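Local structure of pyruvate kinase (Cryptosporidium parvum, 6P0Y) at residues I106-K111 and Y228-I233; D40-K45 and A385-D390. The protein probably catalyses the last step of glycolysis, in which phosphoenolpyruvate and ADP give pyruvate and ATP, with magnesium and potassium as its metal ions. All coordinates share one frame; numbering follows the deposited sequence.

Contact 1 of 2, residues I106-K111 and Y228-I233; sequences IMLDTK and YNLDFI. With K (potassium ion), chain E.
Ile106 meets Asp231 and Phe232 where two parallel strands begin to pair. Ile106 O accepts two backbone N-H groups, from Asp231 N at 3.0 Å and from Phe232 N, the latter tilted out of the carbonyl plane. The Asp231 side chain closes the third bond: CB lies beside Ile106 O, CG has Ile106 N as its nearest neighbour across the contact, and OD2 takes that N-H at 2.7 Å on its anti lone pair. CG stands beside its own backbone N (chi1 -44°), which turns the carboxylate toward Ile106. OD1, the other tip, forms a salt bridge with Arg461, probably keeping the group charged. One step on, Leu108 N donates to Phe232 O at 2.8 Å, and Met107 CA approaches the same oxygen in a CA-H...O contact. The side chains alternate about this backbone. On one face Met107 CB packs on Phe232 CB (3.8 Å), the two side chains crossing near a right angle; on the other, Leu230 CD2 touches Leu108 CB. Past the pairing, Asp109 OD1 (2.9 Å) and Thr110 O (2.8 Å) bind the potassium ion together with Asn76 and Ser78. The parallel register of Met107 with Phe232 and Leu108 with Ile233 marks neighbouring strands of the TIM barrel, with the potassium site at the C-terminal end of strand 105-109.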
loop_
_atom_site.group_PDB
_atom_site.type_symbol
_atom_site.label_atom_id
_atom_site.label_comp_id
_atom_site.label_asym_id
_atom_site.label_seq_id
_atom_site.Cartn_x
_atom_site.Cartn_y
_atom_site.Cartn_z
ATOM N N ILE A 106 3.597 -23.564 34.364
ATOM C CA ILE A 106 4.374 -24.821 34.575
ATOM C C ILE A 106 4.137 -25.741 33.376
ATOM O O ILE A 106 2.966 -26.065 33.087
ATOM C CB ILE A 106 4.010 -25.491 35.913
ATOM C CG1 ILE A 106 3.943 -24.460 37.045
ATOM C CG2 ILE A 106 4.985 -26.620 36.214
ATOM C CD1 ILE A 106 3.819 -25.047 38.429
ATOM N N MET A 107 5.230 -26.135 32.723
ATOM C CA MET A 107 5.253 -26.889 31.445
ATOM C C MET A 107 5.898 -28.255 31.697
ATOM O O MET A 107 7.017 -28.278 32.251
ATOM C CB MET A 107 6.054 -26.104 30.398
ATOM C CG MET A 107 6.466 -26.906 29.181
ATOM S SD MET A 107 7.396 -25.894 28.005
ATOM C CE MET A 107 6.058 -25.048 27.168
ATOM N N LEU A 108 5.206 -29.342 31.330
ATOM C CA LEU A 108 5.773 -30.717 31.292
ATOM C C LEU A 108 6.254 -31.000 29.867
ATOM O O LEU A 108 5.407 -31.068 28.959
ATOM C CB LEU A 108 4.726 -31.746 31.735
ATOM C CG LEU A 108 5.262 -33.170 31.924
ATOM C CD1 LEU A 108 4.465 -33.936 32.971
ATOM C CD2 LEU A 108 5.281 -33.946 30.612
ATOM N N ASP A 109 7.567 -31.165 29.696
ATOM C CA ASP A 109 8.210 -31.511 28.403
ATOM C C ASP A 109 8.407 -33.032 28.370
ATOM O O ASP A 109 9.237 -33.534 29.147
ATOM C CB ASP A 109 9.500 -30.707 28.227
ATOM C CG ASP A 109 10.070 -30.732 26.821
ATOM O OD1 ASP A 109 10.164 -31.831 26.243
ATOM O OD2 ASP A 109 10.438 -29.655 26.320
ATOM N N THR A 110 7.661 -33.726 27.502
ATOM C CA THR A 110 7.569 -35.212 27.433
ATOM C C THR A 110 8.904 -35.805 26.970
ATOM O O THR A 110 9.596 -35.146 26.171
ATOM C CB THR A 110 6.446 -35.669 26.493
ATOM O OG1 THR A 110 6.753 -35.203 25.178
ATOM C CG2 THR A 110 5.080 -35.173 26.918
ATOM N N LYS A 111 9.253 -36.995 27.470
ATOM C CA LYS A 111 10.443 -37.768 27.025
ATOM C C LYS A 111 10.255 -38.133 25.552
ATOM O O LYS A 111 11.124 -37.781 24.733
ATOM C CB LYS A 111 10.640 -39.021 27.884
ATOM C CG LYS A 111 11.919 -39.798 27.611
ATOM C CD LYS A 111 12.249 -40.798 28.713
ATOM C CE LYS A 111 13.548 -41.544 28.483
ATOM N NZ LYS A 111 13.338 -43.010 28.379
ATOM N N TYR A 228 -1.600 -32.954 38.843
ATOM C CA TYR A 228 -1.153 -31.772 39.627
ATOM C C TYR A 228 -1.503 -30.469 38.895
ATOM O O TYR A 228 -0.968 -29.418 39.293
ATOM C CB TYR A 228 0.340 -31.864 39.945
ATOM C CG TYR A 228 0.741 -33.115 40.684
ATOM C CD1 TYR A 228 0.136 -33.462 41.882
ATOM C CD2 TYR A 228 1.726 -33.955 40.188
ATOM C CE1 TYR A 228 0.492 -34.614 42.564
ATOM C CE2 TYR A 228 2.097 -35.109 40.860
ATOM C CZ TYR A 228 1.477 -35.441 42.053
ATOM O OH TYR A 228 1.846 -36.570 42.724
ATOM N N ASN A 229 -2.380 -30.531 37.884
ATOM C CA ASN A 229 -3.039 -29.347 37.268
ATOM C C ASN A 229 -1.977 -28.399 36.691
ATOM O O ASN A 229 -1.986 -27.205 37.048
ATOM C CB ASN A 229 -3.949 -28.646 38.283
ATOM C CG ASN A 229 -4.769 -27.520 37.690
ATOM O OD1 ASN A 229 -5.079 -27.526 36.498
ATOM N ND2 ASN A 229 -5.121 -26.543 38.511
ATOM N N LEU A 230 -1.094 -28.914 35.829
ATOM C CA LEU A 230 -0.063 -28.110 35.117
ATOM C C LEU A 230 -0.740 -27.334 33.978
ATOM O O LEU A 230 -1.947 -27.550 33.745
ATOM C CB LEU A 230 1.048 -29.031 34.604
ATOM C CG LEU A 230 2.193 -29.291 35.582
ATOM C CD1 LEU A 230 1.710 -30.033 36.817
ATOM C CD2 LEU A 230 3.313 -30.065 34.903
ATOM N N ASP A 231 0.011 -26.461 33.297
ATOM C CA ASP A 231 -0.530 -25.440 32.357
ATOM C C ASP A 231 -0.167 -25.778 30.903
ATOM O O ASP A 231 -0.982 -25.462 30.012
ATOM C CB ASP A 231 -0.026 -24.054 32.760
ATOM C CG ASP A 231 -0.122 -23.827 34.257
ATOM O OD1 ASP A 231 -1.255 -23.848 34.781
ATOM O OD2 ASP A 231 0.941 -23.664 34.891
ATOM N N PHE A 232 0.999 -26.390 30.664
ATOM C CA PHE A 232 1.519 -26.703 29.305
ATOM C C PHE A 232 2.075 -28.131 29.256
ATOM O O PHE A 232 2.829 -28.524 30.162
ATOM C CB PHE A 232 2.594 -25.689 28.900
ATOM C CG PHE A 232 2.172 -24.250 29.045
ATOM C CD1 PHE A 232 1.320 -23.667 28.123
ATOM C CD2 PHE A 232 2.607 -23.484 30.116
ATOM C CE1 PHE A 232 0.916 -22.349 28.262
ATOM C CE2 PHE A 232 2.210 -22.165 30.251
ATOM C CZ PHE A 232 1.366 -21.600 29.323
ATOM N N ILE A 233 1.692 -28.886 28.223
ATOM C CA ILE A 233 2.386 -30.132 27.784
ATOM C C ILE A 233 3.195 -29.778 26.535
ATOM O O ILE A 233 2.571 -29.470 25.505
ATOM C CB ILE A 233 1.387 -31.276 27.515
ATOM C CG1 ILE A 233 0.601 -31.648 28.774
ATOM C CG2 ILE A 233 2.095 -32.490 26.922
ATOM C CD1 ILE A 233 -0.688 -32.382 28.500
HETATM K K K E . 12.115 -33.960 26.519
#

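Contact 2 of 2, residues D40-K45 and A385-D390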
loop_
_atom_site.group_PDB
_atom_site.type_symbol
_atom_site.label_atom_id
_atom_site.label_comp_id
_atom_site.label_asym_id
_atom_site.label_seq_id
_atom_site.Cartn_x
_atom_site.Cartn_y
_atom_site.Cartn_z
ATOM N N ASP A 40 16.993 3.866 29.370
ATOM C CA ASP A 40 16.129 2.901 28.634
ATOM C C ASP A 40 14.736 2.903 29.279
ATOM O O ASP A 40 14.622 2.434 30.433
ATOM C CB ASP A 40 16.737 1.492 28.625
ATOM C CG ASP A 40 18.050 1.373 27.868
ATOM O OD1 ASP A 40 18.198 2.062 26.839
ATOM O OD2 ASP A 40 18.916 0.588 28.309
ATOM N N VAL A 41 13.730 3.441 28.576
ATOM C CA VAL A 41 12.284 3.301 28.936
ATOM C C VAL A 41 11.695 2.208 28.039
ATOM O O VAL A 41 11.214 2.526 26.935
ATOM C CB VAL A 41 11.496 4.617 28.807
ATOM C CG1 VAL A 41 10.110 4.469 29.415
ATOM C CG2 VAL A 41 12.226 5.807 29.416
ATOM N N THR A 42 11.812 0.952 28.478
ATOM C CA THR A 42 11.450 -0.273 27.716
ATOM C C THR A 42 10.979 -1.355 28.694
ATOM O O THR A 42 11.686 -1.586 29.697
ATOM C CB THR A 42 12.635 -0.793 26.888
ATOM O OG1 THR A 42 13.710 -1.110 27.773
ATOM C CG2 THR A 42 13.116 0.193 25.845
ATOM N N GLN A 43 9.841 -1.996 28.405
ATOM C CA GLN A 43 9.343 -3.191 29.134
ATOM C C GLN A 43 9.268 -4.374 28.163
ATOM O O GLN A 43 8.587 -4.250 27.128
ATOM C CB GLN A 43 7.981 -2.900 29.756
ATOM C CG GLN A 43 7.499 -4.003 30.689
ATOM C CD GLN A 43 8.348 -4.159 31.930
ATOM O OE1 GLN A 43 8.971 -3.213 32.413
ATOM N NE2 GLN A 43 8.382 -5.374 32.450
ATOM N N ARG A 44 9.940 -5.479 28.503
ATOM C CA ARG A 44 10.005 -6.719 27.688
ATOM C C ARG A 44 8.616 -7.352 27.597
ATOM O O ARG A 44 7.959 -7.488 28.644
ATOM C CB ARG A 44 10.985 -7.725 28.297
ATOM C CG ARG A 44 10.867 -9.126 27.713
ATOM C CD ARG A 44 11.798 -10.096 28.400
ATOM N NE ARG A 44 11.656 -10.035 29.847
ATOM C CZ ARG A 44 10.658 -10.572 30.541
ATOM N NH1 ARG A 44 9.687 -11.228 29.928
ATOM N NH2 ARG A 44 10.633 -10.450 31.857
ATOM N N LYS A 45 8.218 -7.752 26.388
ATOM C CA LYS A 45 6.916 -8.399 26.093
ATOM C C LYS A 45 7.135 -9.880 25.755
ATOM O O LYS A 45 6.265 -10.690 26.112
ATOM C CB LYS A 45 6.208 -7.626 24.978
ATOM C CG LYS A 45 5.607 -6.301 25.433
ATOM C CD LYS A 45 5.242 -5.350 24.312
ATOM C CE LYS A 45 6.402 -4.519 23.801
ATOM N NZ LYS A 45 7.014 -3.690 24.867
ATOM N N ALA A 385 15.563 -5.611 21.281
ATOM C CA ALA A 385 15.162 -6.126 19.950
ATOM C C ALA A 385 13.709 -5.738 19.643
ATOM O O ALA A 385 13.387 -5.543 18.455
ATOM C CB ALA A 385 15.364 -7.620 19.886
ATOM N N GLU A 386 12.869 -5.623 20.676
ATOM C CA GLU A 386 11.421 -5.300 20.550
ATOM C C GLU A 386 11.238 -3.846 20.079
ATOM O O GLU A 386 10.215 -3.572 19.421
ATOM C CB GLU A 386 10.703 -5.591 21.870
ATOM C CG GLU A 386 10.449 -7.073 22.088
ATOM C CD GLU A 386 10.173 -7.497 23.522
ATOM O OE1 GLU A 386 9.758 -6.644 24.319
ATOM O OE2 GLU A 386 10.370 -8.687 23.838
ATOM N N THR A 387 12.188 -2.952 20.377
ATOM C CA THR A 387 12.132 -1.516 19.983
ATOM C C THR A 387 12.309 -1.385 18.465
ATOM O O THR A 387 11.841 -0.377 17.907
ATOM C CB THR A 387 13.180 -0.662 20.713
ATOM O OG1 THR A 387 14.474 -1.044 20.246
ATOM C CG2 THR A 387 13.112 -0.790 22.220
ATOM N N CYS A 388 12.958 -2.365 17.828
ATOM C CA CYS A 388 13.291 -2.372 16.376
ATOM C C CYS A 388 12.126 -2.919 15.540
ATOM O O CYS A 388 12.249 -2.926 14.300
ATOM C CB CYS A 388 14.546 -3.193 16.112
ATOM S SG CYS A 388 16.015 -2.513 16.923
ATOM N N ILE A 389 11.038 -3.360 16.178
ATOM C CA ILE A 389 9.817 -3.861 15.478
ATOM C C ILE A 389 9.059 -2.653 14.917
ATOM O O ILE A 389 8.717 -1.752 15.707
ATOM C CB ILE A 389 8.939 -4.712 16.419
ATOM C CG1 ILE A 389 9.695 -5.940 16.937
ATOM C CG2 ILE A 389 7.633 -5.101 15.738
ATOM C CD1 ILE A 389 9.033 -6.621 18.108
ATOM N N ASP A 390 8.832 -2.633 13.599
ATOM C CA ASP A 390 7.931 -1.663 12.920
ATOM C C ASP A 390 6.496 -2.171 13.104
ATOM O O ASP A 390 6.099 -3.114 12.385
ATOM C CB ASP A 390 8.317 -1.472 11.450
ATOM C CG ASP A 390 7.813 -0.166 10.855
ATOM O OD1 ASP A 390 6.632 0.175 11.087
ATOM O OD2 ASP A 390 8.610 0.506 10.170
#
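The end of helix 371-387, which follows the last strand of the TIM barrel, is joined here to the segment that leads into the first barrel strand, 47-51. Glu386 makes the polar link. Its CG stands anti to the carbonyl carbon (chi1 -77°) and the chain runs extended from there, carrying the carboxylate across to the backbone of Lys45. Glu386 OE1 accepts the Lys45 N-H in a fairly straight bond, with N and OE1 2.8 Å apart; the donor comes from the syn side and lies 25° out of the carboxylate plane. Glu386 OE2 makes a weak, long bond to the same N-H and is also hydrogen-bonded to the Thr46 hydroxyl. Both carboxylate oxygens are thus engaged by consecutive residues just before the strand. The carboxylate also passes close to Arg44, whose CA is 3.4 Å from Glu386 OE1. The guanidinium of Arg44 leads elsewhere, to Ser379 on the same helix and to the backbone O of Thr46. A second, apolar touch lies at Thr42, where its CG2 meets Thr387 CG2 at 3.8 Å, the two side chains at a slant. Thr387 OG1 is hydrogen-bonded to Gln384 O, three residues back. The Lys45 side chain bends at its last two torsions and folds back over its own segment. Its ammonium is near Glu386 OE1, though beyond salt-bridge range, and instead Lys45 NZ donates to Gln43 O at 2.8 Å, meeting that carbonyl almost head-on at a C=O...N angle of 174°.

Overall arrangement
From the N terminus, the chain passes helix 24-32 and reaches residues 40-45, the first side of contact 2, before entering barrel strand 47-51. It then builds strand 72-76 and arrives at residues 106-111. The 116 residues that follow include the whole seven-stranded mixed sheet, from strand 115-116 to strand 200-202, and helix 215-226; contact 1 closes this loop at residues 228-233. Four further barrel strands come next, and helix 371-387 returns to close the far larger loop of contact 2. Contact 1 is therefore nested within contact 2. Their centres lie 30 Å apart and they do not touch: one joins adjacent barrel strands, the other the barrel's two chain ends.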